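Local coordinates for protein anti-sigma-I factor RsgI3 (Clostridium thermocellum, PDB 6QE7) that probably senses plant cell-wall polysaccharides through its extracellular tandem PA14 domains, which bind pectin, and so controls release of the sigma factor SigI3, at residues Asp25-Pro37 / Met109-Leu122. Residues are numbered along the deposited sequence; the frame is centred on the assembly and turned at random.
Sequences DPCIDFDWGEGTP and MEYYQHVRAASAKL. With CA (calcium ion), chain D.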
ATOM      1  N   ASP A  25     -14.442  16.317   0.502  1.00 29.62           N
ATOM      2  CA  ASP A  25     -15.597  15.911   1.285  1.00 29.96           C
ATOM      3  C   ASP A  25     -15.928  17.105   2.158  1.00 35.09           C
ATOM      4  O   ASP A  25     -15.086  17.610   2.924  1.00 32.68           O
ATOM      5  CB  ASP A  25     -15.261  14.639   2.067  1.00 31.85           C
ATOM      6  CG  ASP A  25     -14.955  13.442   1.172  1.00 37.47           C
ATOM      7  OD1 ASP A  25     -15.685  13.266   0.189  1.00 34.50           O
ATOM      8  OD2 ASP A  25     -13.946  12.739   1.411  1.00 33.40           O
ATOM      9  N   PRO A  26     -17.177  17.579   2.128  1.00 31.21           N
ATOM     10  CA  PRO A  26     -17.536  18.748   2.937  1.00 28.74           C
ATOM     11  C   PRO A  26     -17.468  18.476   4.432  1.00 33.42           C
ATOM     12  O   PRO A  26     -17.112  19.370   5.232  1.00 33.01           O
ATOM     13  CB  PRO A  26     -19.003  19.071   2.547  1.00 33.44           C
ATOM     14  CG  PRO A  26     -19.451  18.039   1.523  1.00 32.66           C
ATOM     15  CD  PRO A  26     -18.288  17.064   1.310  1.00 34.04           C
ATOM     16  N   CYS A  27     -17.825  17.258   4.807  1.00 34.22           N
ATOM     17  CA  CYS A  27     -17.672  16.794   6.189  1.00 32.26           C
ATOM     18  C   CYS A  27     -17.469  15.272   6.160  1.00 33.59           C
ATOM     19  O   CYS A  27     -17.523  14.662   5.064  1.00 26.47           O
ATOM     20  CB  CYS A  27     -18.869  17.247   7.000  1.00 37.95           C
ATOM     21  SG  CYS A  27     -20.373  16.331   6.607  1.00 41.59           S
ATOM     22  N   ILE A  28     -17.052  14.737   7.297  1.00 31.24           N
ATOM     23  CA  ILE A  28     -16.759  13.296   7.522  1.00 34.24           C
ATOM     24  C   ILE A  28     -17.942  12.762   8.281  1.00 30.69           C
ATOM     25  O   ILE A  28     -17.963  12.876   9.482  1.00 31.59           O
ATOM     26  CB  ILE A  28     -15.389  12.990   8.186  1.00 35.84           C
ATOM     27  CG1 ILE A  28     -14.238  13.617   7.390  1.00 35.51           C
ATOM     28  CG2 ILE A  28     -15.223  11.478   8.346  1.00 31.01           C
ATOM     29  CD1 ILE A  28     -12.882  13.541   8.066  1.00 46.00           C
ATOM     30  N   ASP A  29     -18.884  12.260   7.496  1.00 29.89           N
ATOM     31  CA  ASP A  29     -20.188  11.753   7.953  1.00 36.37           C
ATOM     32  C   ASP A  29     -20.672  10.687   6.951  1.00 40.12           C
ATOM     33  O   ASP A  29     -21.616  10.971   6.185  1.00 36.77           O
ATOM     34  CB  ASP A  29     -21.216  12.871   8.046  1.00 37.06           C
ATOM     35  CG  ASP A  29     -22.483  12.399   8.758  1.00 41.67           C
ATOM     36  OD1 ASP A  29     -22.414  11.377   9.458  1.00 40.65           O
ATOM     37  OD2 ASP A  29     -23.540  13.046   8.615  1.00 50.34           O
ATOM     38  N   PHE A  30     -20.021   9.530   6.949  1.00 34.65           N
ATOM     39  CA  PHE A  30     -20.204   8.504   5.922  1.00 30.90           C
ATOM     40  C   PHE A  30     -20.741   7.252   6.561  1.00 25.42           C
ATOM     41  O   PHE A  30     -20.165   6.749   7.491  1.00 31.86           O
ATOM     42  CB  PHE A  30     -18.878   8.271   5.194  1.00 32.29           C
ATOM     43  CG  PHE A  30     -18.457   9.393   4.304  1.00 29.19           C
ATOM     44  CD1 PHE A  30     -19.102   9.615   3.101  1.00 31.21           C
ATOM     45  CD2 PHE A  30     -17.409  10.216   4.641  1.00 32.85           C
ATOM     46  CE1 PHE A  30     -18.729  10.661   2.268  1.00 31.91           C
ATOM     47  CE2 PHE A  30     -17.028  11.262   3.805  1.00 29.93           C
ATOM     48  CZ  PHE A  30     -17.637  11.437   2.589  1.00 34.96           C
ATOM     49  N   ASP A  31     -21.765   6.687   5.964  1.00 26.87           N
ATOM     50  CA  ASP A  31     -22.127   5.300   6.270  1.00 27.97           C
ATOM     51  C   ASP A  31     -22.267   4.574   4.957  1.00 34.66           C
ATOM     52  O   ASP A  31     -23.177   4.852   4.282  1.00 29.77           O
ATOM     53  CB  ASP A  31     -23.376   5.189   7.139  1.00 33.67           C
ATOM     54  CG  ASP A  31     -23.736   3.739   7.448  1.00 37.52           C
ATOM     55  OD1 ASP A  31     -23.056   2.799   6.943  1.00 39.71           O
ATOM     56  OD2 ASP A  31     -24.742   3.537   8.145  1.00 45.25           O
ATOM     57  N   TRP A  32     -21.360   3.650   4.661  1.00 29.96           N
ATOM     58  CA  TRP A  32     -21.279   2.983   3.341  1.00 30.19           C
ATOM     59  C   TRP A  32     -21.923   1.614   3.432  1.00 30.26           C
ATOM     60  O   TRP A  32     -21.829   0.851   2.451  1.00 37.80           O
ATOM     61  CB  TRP A  32     -19.821   2.919   2.878  1.00 29.67           C
ATOM     62  CG  TRP A  32     -19.247   4.267   2.643  1.00 26.90           C
ATOM     63  CD1 TRP A  32     -19.726   5.212   1.774  1.00 31.80           C
ATOM     64  CD2 TRP A  32     -18.097   4.838   3.273  1.00 29.54           C
ATOM     65  NE1 TRP A  32     -18.897   6.283   1.744  1.00 31.62           N
ATOM     66  CE2 TRP A  32     -17.913   6.104   2.684  1.00 30.22           C
ATOM     67  CE3 TRP A  32     -17.183   4.377   4.232  1.00 28.74           C
ATOM     68  CZ2 TRP A  32     -16.863   6.937   3.044  1.00 30.85           C
ATOM     69  CZ3 TRP A  32     -16.129   5.196   4.563  1.00 28.09           C
ATOM     70  CH2 TRP A  32     -16.004   6.471   4.016  1.00 28.11           C
ATOM     71  N   GLY A  33     -22.639   1.353   4.522  1.00 30.96           N
ATOM     72  CA  GLY A  33     -23.226   0.032   4.772  1.00 34.99           C
ATOM     73  C   GLY A  33     -22.180  -1.049   4.584  1.00 36.32           C
ATOM     74  O   GLY A  33     -21.176  -0.958   5.268  1.00 33.69           O
ATOM     75  N   GLU A  34     -22.397  -1.997   3.673  1.00 32.45           N
ATOM     76  CA  GLU A  34     -21.434  -3.065   3.336  1.00 33.18           C
ATOM     77  C   GLU A  34     -20.787  -2.761   1.973  1.00 34.25           C
ATOM     78  O   GLU A  34     -20.162  -3.675   1.348  1.00 37.27           O
ATOM     79  CB  GLU A  34     -22.114  -4.440   3.424  1.00 34.28           C
ATOM     80  CG  GLU A  34     -22.488  -4.766   4.829  1.00 39.09           C
ATOM     81  CD  GLU A  34     -23.166  -6.101   5.009  1.00 47.73           C
ATOM     82  OE1 GLU A  34     -24.257  -6.283   4.377  1.00 42.66           O
ATOM     83  OE2 GLU A  34     -22.589  -6.941   5.751  1.00 58.65           O
ATOM     84  N   GLY A  35     -20.815  -1.508   1.565  1.00 31.12           N
ATOM     85  CA  GLY A  35     -20.384  -1.079   0.236  1.00 28.45           C
ATOM     86  C   GLY A  35     -19.105  -0.273   0.355  1.00 28.26           C
ATOM     87  O   GLY A  35     -18.367  -0.474   1.324  1.00 31.47           O
ATOM     88  N   THR A  36     -18.945   0.693  -0.532  1.00 23.60           N
ATOM     89  CA  THR A  36     -17.706   1.462  -0.741  1.00 29.94           C
ATOM     90  C   THR A  36     -18.117   2.915  -0.951  1.00 31.77           C
ATOM     91  O   THR A  36     -19.261   3.207  -1.228  1.00 34.00           O
ATOM     92  CB  THR A  36     -16.986   0.849  -1.940  1.00 24.81           C
ATOM     93  OG1 THR A  36     -17.581   1.567  -3.012  1.00 30.18           O
ATOM     94  CG2 THR A  36     -17.180  -0.645  -2.108  1.00 26.33           C
ATOM     95  N   PRO A  37     -17.202   3.869  -0.804  1.00 30.84           N
ATOM     96  CA  PRO A  37     -17.495   5.266  -1.094  1.00 38.42           C
ATOM     97  C   PRO A  37     -17.771   5.654  -2.563  1.00 41.91           C
ATOM     98  O   PRO A  37     -18.030   6.790  -2.819  1.00 40.28           O
ATOM     99  CB  PRO A  37     -16.163   5.953  -0.688  1.00 36.80           C
ATOM    100  CG  PRO A  37     -15.482   4.961   0.285  1.00 33.26           C
ATOM    101  CD  PRO A  37     -15.815   3.640  -0.375  1.00 32.87           C
ATOM    102  N   MET A 109      -7.150  12.702   9.453  1.00 27.97           N
ATOM    103  CA  MET A 109      -7.866  11.531   9.902  1.00 25.39           C
ATOM    104  C   MET A 109      -7.608  10.442   8.874  1.00 26.70           C
ATOM    105  O   MET A 109      -7.901  10.660   7.703  1.00 22.52           O
ATOM    106  CB  MET A 109      -9.355  11.837  10.049  1.00 26.20           C
ATOM    107  CG  MET A 109     -10.133  10.614  10.366  1.00 30.26           C
ATOM    108  SD  MET A 109     -11.829  11.063  10.928  1.00 32.51           S
ATOM    109  CE  MET A 109     -12.638   9.462  10.972  1.00 30.22           C
ATOM    110  N   GLU A 110      -7.062   9.319   9.357  1.00 31.81           N
ATOM    111  CA  GLU A 110      -6.798   8.090   8.565  1.00 26.54           C
ATOM    112  C   GLU A 110      -7.824   7.083   9.004  1.00 25.47           C
ATOM    113  O   GLU A 110      -8.158   7.047  10.189  1.00 24.92           O
ATOM    114  CB  GLU A 110      -5.350   7.610   8.765  1.00 26.60           C
ATOM    115  CG  GLU A 110      -4.391   8.546   8.060  1.00 24.97           C
ATOM    116  CD  GLU A 110      -2.910   8.189   8.175  1.00 23.55           C
ATOM    117  OE1 GLU A 110      -2.595   7.290   8.896  1.00 23.26           O
ATOM    118  OE2 GLU A 110      -2.137   8.773   7.456  1.00 29.06           O
ATOM    119  N   TYR A 111      -8.366   6.365   8.031  1.00 23.80           N
ATOM    120  CA  TYR A 111      -9.492   5.452   8.228  1.00 21.55           C
ATOM    121  C   TYR A 111      -9.206   4.212   7.406  1.00 24.53           C
ATOM    122  O   TYR A 111      -8.681   4.394   6.279  1.00 23.80           O
ATOM    123  CB  TYR A 111     -10.775   6.177   7.760  1.00 24.52           C
ATOM    124  CG  TYR A 111     -11.861   5.187   7.457  1.00 27.03           C
ATOM    125  CD1 TYR A 111     -12.592   4.611   8.473  1.00 27.28           C
ATOM    126  CD2 TYR A 111     -12.033   4.715   6.178  1.00 29.10           C
ATOM    127  CE1 TYR A 111     -13.512   3.615   8.238  1.00 26.98           C
ATOM    128  CE2 TYR A 111     -12.956   3.729   5.920  1.00 33.90           C
ATOM    129  CZ  TYR A 111     -13.679   3.173   6.946  1.00 29.28           C
ATOM    130  OH  TYR A 111     -14.588   2.220   6.662  1.00 34.55           O
ATOM    131  N   TYR A 112      -9.681   3.031   7.823  1.00 23.95           N
ATOM    132  CA  TYR A 112      -9.730   1.913   6.872  1.00 25.22           C
ATOM    133  C   TYR A 112     -10.921   1.024   7.232  1.00 23.96           C
ATOM    134  O   TYR A 112     -11.469   1.053   8.334  1.00 26.09           O
ATOM    135  CB  TYR A 112      -8.421   1.129   6.891  1.00 22.61           C
ATOM    136  CG  TYR A 112      -8.315   0.138   8.024  1.00 24.68           C
ATOM    137  CD1 TYR A 112      -7.877   0.508   9.281  1.00 25.29           C
ATOM    138  CD2 TYR A 112      -8.612  -1.206   7.829  1.00 23.31           C
ATOM    139  CE1 TYR A 112      -7.758  -0.418  10.323  1.00 30.44           C
ATOM    140  CE2 TYR A 112      -8.451  -2.154   8.837  1.00 27.00           C
ATOM    141  CZ  TYR A 112      -8.010  -1.770  10.098  1.00 30.02           C
ATOM    142  OH  TYR A 112      -7.967  -2.694  11.094  1.00 30.77           O
ATOM    143  N   GLN A 113     -11.375   0.363   6.201  1.00 26.05           N
ATOM    144  CA  GLN A 113     -12.334  -0.754   6.159  1.00 24.75           C
ATOM    145  C   GLN A 113     -11.592  -2.057   5.873  1.00 25.49           C
ATOM    146  O   GLN A 113     -10.747  -2.138   4.897  1.00 26.13           O
ATOM    147  CB  GLN A 113     -13.376  -0.459   5.062  1.00 24.27           C
ATOM    148  CG  GLN A 113     -13.969  -1.734   4.447  1.00 26.35           C
ATOM    149  CD  GLN A 113     -14.971  -2.453   5.297  1.00 27.20           C
ATOM    150  OE1 GLN A 113     -14.866  -2.517   6.520  1.00 31.08           O
ATOM    151  NE2 GLN A 113     -16.055  -2.902   4.650  1.00 27.77           N
ATOM    152  N   HIS A 114     -11.921  -3.055   6.671  1.00 28.39           N
ATOM    153  CA  HIS A 114     -11.470  -4.439   6.433  1.00 28.27           C
ATOM    154  C   HIS A 114     -12.576  -5.161   5.655  1.00 26.98           C
ATOM    155  O   HIS A 114     -12.464  -5.213   4.427  1.00 27.96           O
ATOM    156  CB  HIS A 114     -11.000  -5.140   7.726  1.00 29.37           C
ATOM    157  CG  HIS A 114     -10.440  -6.503   7.466  1.00 33.94           C
ATOM    158  ND1 HIS A 114     -10.746  -7.561   8.264  1.00 33.93           N
ATOM    159  CD2 HIS A 114      -9.697  -7.002   6.426  1.00 33.75           C
ATOM    160  CE1 HIS A 114     -10.205  -8.674   7.766  1.00 37.08           C
ATOM    161  NE2 HIS A 114      -9.542  -8.348   6.624  1.00 34.61           N
ATOM    162  N   VAL A 115     -13.610  -5.642   6.347  1.00 26.28           N
ATOM    163  CA  VAL A 115     -14.721  -6.416   5.739  1.00 30.59           C
ATOM    164  C   VAL A 115     -16.076  -6.016   6.333  1.00 31.55           C
ATOM    165  O   VAL A 115     -16.170  -5.134   7.199  1.00 23.67           O
ATOM    166  CB  VAL A 115     -14.456  -7.925   5.905  1.00 30.33           C
ATOM    167  CG1 VAL A 115     -13.191  -8.409   5.147  1.00 29.30           C
ATOM    168  CG2 VAL A 115     -14.428  -8.351   7.358  1.00 30.40           C
ATOM    169  N   ARG A 116     -17.138  -6.624   5.814  1.00 38.82           N
ATOM    170  CA  ARG A 116     -18.482  -6.338   6.360  1.00 31.25           C
ATOM    171  C   ARG A 116     -18.747  -4.839   6.272  1.00 33.05           C
ATOM    172  O   ARG A 116     -18.681  -4.262   5.138  1.00 35.11           O
ATOM    173  CB  ARG A 116     -18.546  -6.920   7.754  1.00 30.26           C
ATOM    174  CG  ARG A 116     -18.166  -8.392   7.664  1.00 35.42           C
ATOM    175  CD  ARG A 116     -18.682  -9.165   8.839  1.00 41.30           C
ATOM    176  NE  ARG A 116     -18.185 -10.539   8.743  1.00 46.76           N
ATOM    177  CZ  ARG A 116     -18.879 -11.621   9.066  1.00 49.11           C
ATOM    178  NH1 ARG A 116     -20.120 -11.505   9.502  1.00 56.86           N
ATOM    179  NH2 ARG A 116     -18.312 -12.810   9.010  1.00 45.26           N
ATOM    180  N   ALA A 117     -19.230  -4.271   7.347  1.00 31.72           N
ATOM    181  CA  ALA A 117     -19.788  -2.903   7.330  1.00 32.67           C
ATOM    182  C   ALA A 117     -18.650  -1.888   7.288  1.00 26.87           C
ATOM    183  O   ALA A 117     -17.547  -2.203   7.717  1.00 27.77           O
ATOM    184  CB  ALA A 117     -20.663  -2.738   8.539  1.00 32.01           C
ATOM    185  N   ALA A 118     -18.898  -0.686   6.784  1.00 30.20           N
ATOM    186  CA  ALA A 118     -17.890   0.401   6.672  1.00 27.01           C
ATOM    187  C   ALA A 118     -18.571   1.752   6.937  1.00 28.69           C
ATOM    188  O   ALA A 118     -19.636   2.027   6.285  1.00 28.01           O
ATOM    189  CB  ALA A 118     -17.204   0.331   5.305  1.00 25.01           C
ATOM    190  N   SER A 119     -18.021   2.551   7.857  1.00 25.77           N
ATOM    191  CA  SER A 119     -18.493   3.928   8.145  1.00 28.99           C
ATOM    192  C   SER A 119     -17.399   4.786   8.762  1.00 32.21           C
ATOM    193  O   SER A 119     -16.493   4.240   9.408  1.00 32.78           O
ATOM    194  CB  SER A 119     -19.722   3.915   9.075  1.00 32.54           C
ATOM    195  OG  SER A 119     -19.521   3.117  10.242  1.00 31.55           O
ATOM    196  N   ALA A 120     -17.520   6.102   8.628  1.00 32.69           N
ATOM    197  CA  ALA A 120     -16.550   7.051   9.207  1.00 33.56           C
ATOM    198  C   ALA A 120     -17.257   8.384   9.450  1.00 29.69           C
ATOM    199  O   ALA A 120     -17.802   9.009   8.484  1.00 28.29           O
ATOM    200  CB  ALA A 120     -15.341   7.211   8.319  1.00 32.32           C
ATOM    201  N   LYS A 121     -17.147   8.831  10.678  1.00 28.02           N
ATOM    202  CA  LYS A 121     -17.754  10.092  11.176  1.00 35.44           C
ATOM    203  C   LYS A 121     -16.811  10.761  12.146  1.00 30.32           C
ATOM    204  O   LYS A 121     -16.251  10.022  13.042  1.00 28.57           O
ATOM    205  CB  LYS A 121     -19.024   9.796  11.965  1.00 34.90           C
ATOM    206  CG  LYS A 121     -20.079   9.110  11.123  1.00 37.79           C
ATOM    207  CD  LYS A 121     -21.300   8.642  11.842  1.00 44.33           C
ATOM    208  CE  LYS A 121     -22.099   7.800  10.876  1.00 46.42           C
ATOM    209  NZ  LYS A 121     -23.533   7.862  11.182  1.00 57.74           N
ATOM    210  N   LEU A 122     -16.665  12.071  11.970  1.00 30.49           N
ATOM    211  CA  LEU A 122     -15.827  12.932  12.833  1.00 33.16           C
ATOM    212  C   LEU A 122     -16.718  13.996  13.482  1.00 37.00           C
ATOM    213  O   LEU A 122     -17.278  14.792  12.745  1.00 36.36           O
ATOM    214  CB  LEU A 122     -14.738  13.585  11.981  1.00 30.72           C
ATOM    215  CG  LEU A 122     -13.848  14.585  12.706  1.00 32.90           C
ATOM    216  CD1 LEU A 122     -13.077  13.907  13.802  1.00 37.45           C
ATOM    217  CD2 LEU A 122     -12.885  15.267  11.755  1.00 34.47           C
TER
HETATM  218 CA    CA D 401     -15.666  -3.285   8.485  1.00 30.91          CA
HETATM  219  O   HOH W   1     -16.853  16.118   9.909  1.00 32.91           O
HETATM  220  O   HOH W   2     -16.783  -2.840   1.759  1.00 28.09           O
HETATM  221  O   HOH W   3     -14.779  -5.406   9.987  1.00 33.18           O
HETATM  222  O   HOH W   4     -16.960  -4.611  10.508  1.00 33.84           O
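Met109 meets Ile28 through its sulfur: SD lies 3.9 Å from Ile28 CD1, and the two side chains lie alongside, pointing opposite ways. Tyr111 CE2 lies 3.7 Å from Trp32 CZ3, and the two rings meet obliquely, their planes 55° apart. The Tyr111 OH is hydrogen-bonded to Asp69 O. Gln113 bends at chi2 (75°), which carries OE1 to the calcium ion at 2.3 Å. Its NE2 donates to Arg116 O, and a water links the same nitrogen to Gly35 O. Val115 O and Ala117 O also bind the calcium, and Asp69 and Asp70 complete the protein ligands. The 113-117 loop belongs to the first PA14 domain, where strand 119-125 pairs antiparallel with the short strand 29-31. Ala118 faces both Trp32 and Gly33 in a classic beta bulge. Ala118 N donates to Gly33 O (2.7 Å), and Ala118 O accepts from Trp32 N. In an Asx turn beside the bulge, Gly33 N donates to Asp31 OD1 from above the carboxylate plane. Ala120 exchanges two backbone bonds with Phe30. Lys121 lays its aliphatic chain along Asp29 OD1, but NZ ends 4.1 Å from Asp29 OD1, too far for a salt bridge. Leu122 N donates to Ile28 O at 2.9 Å.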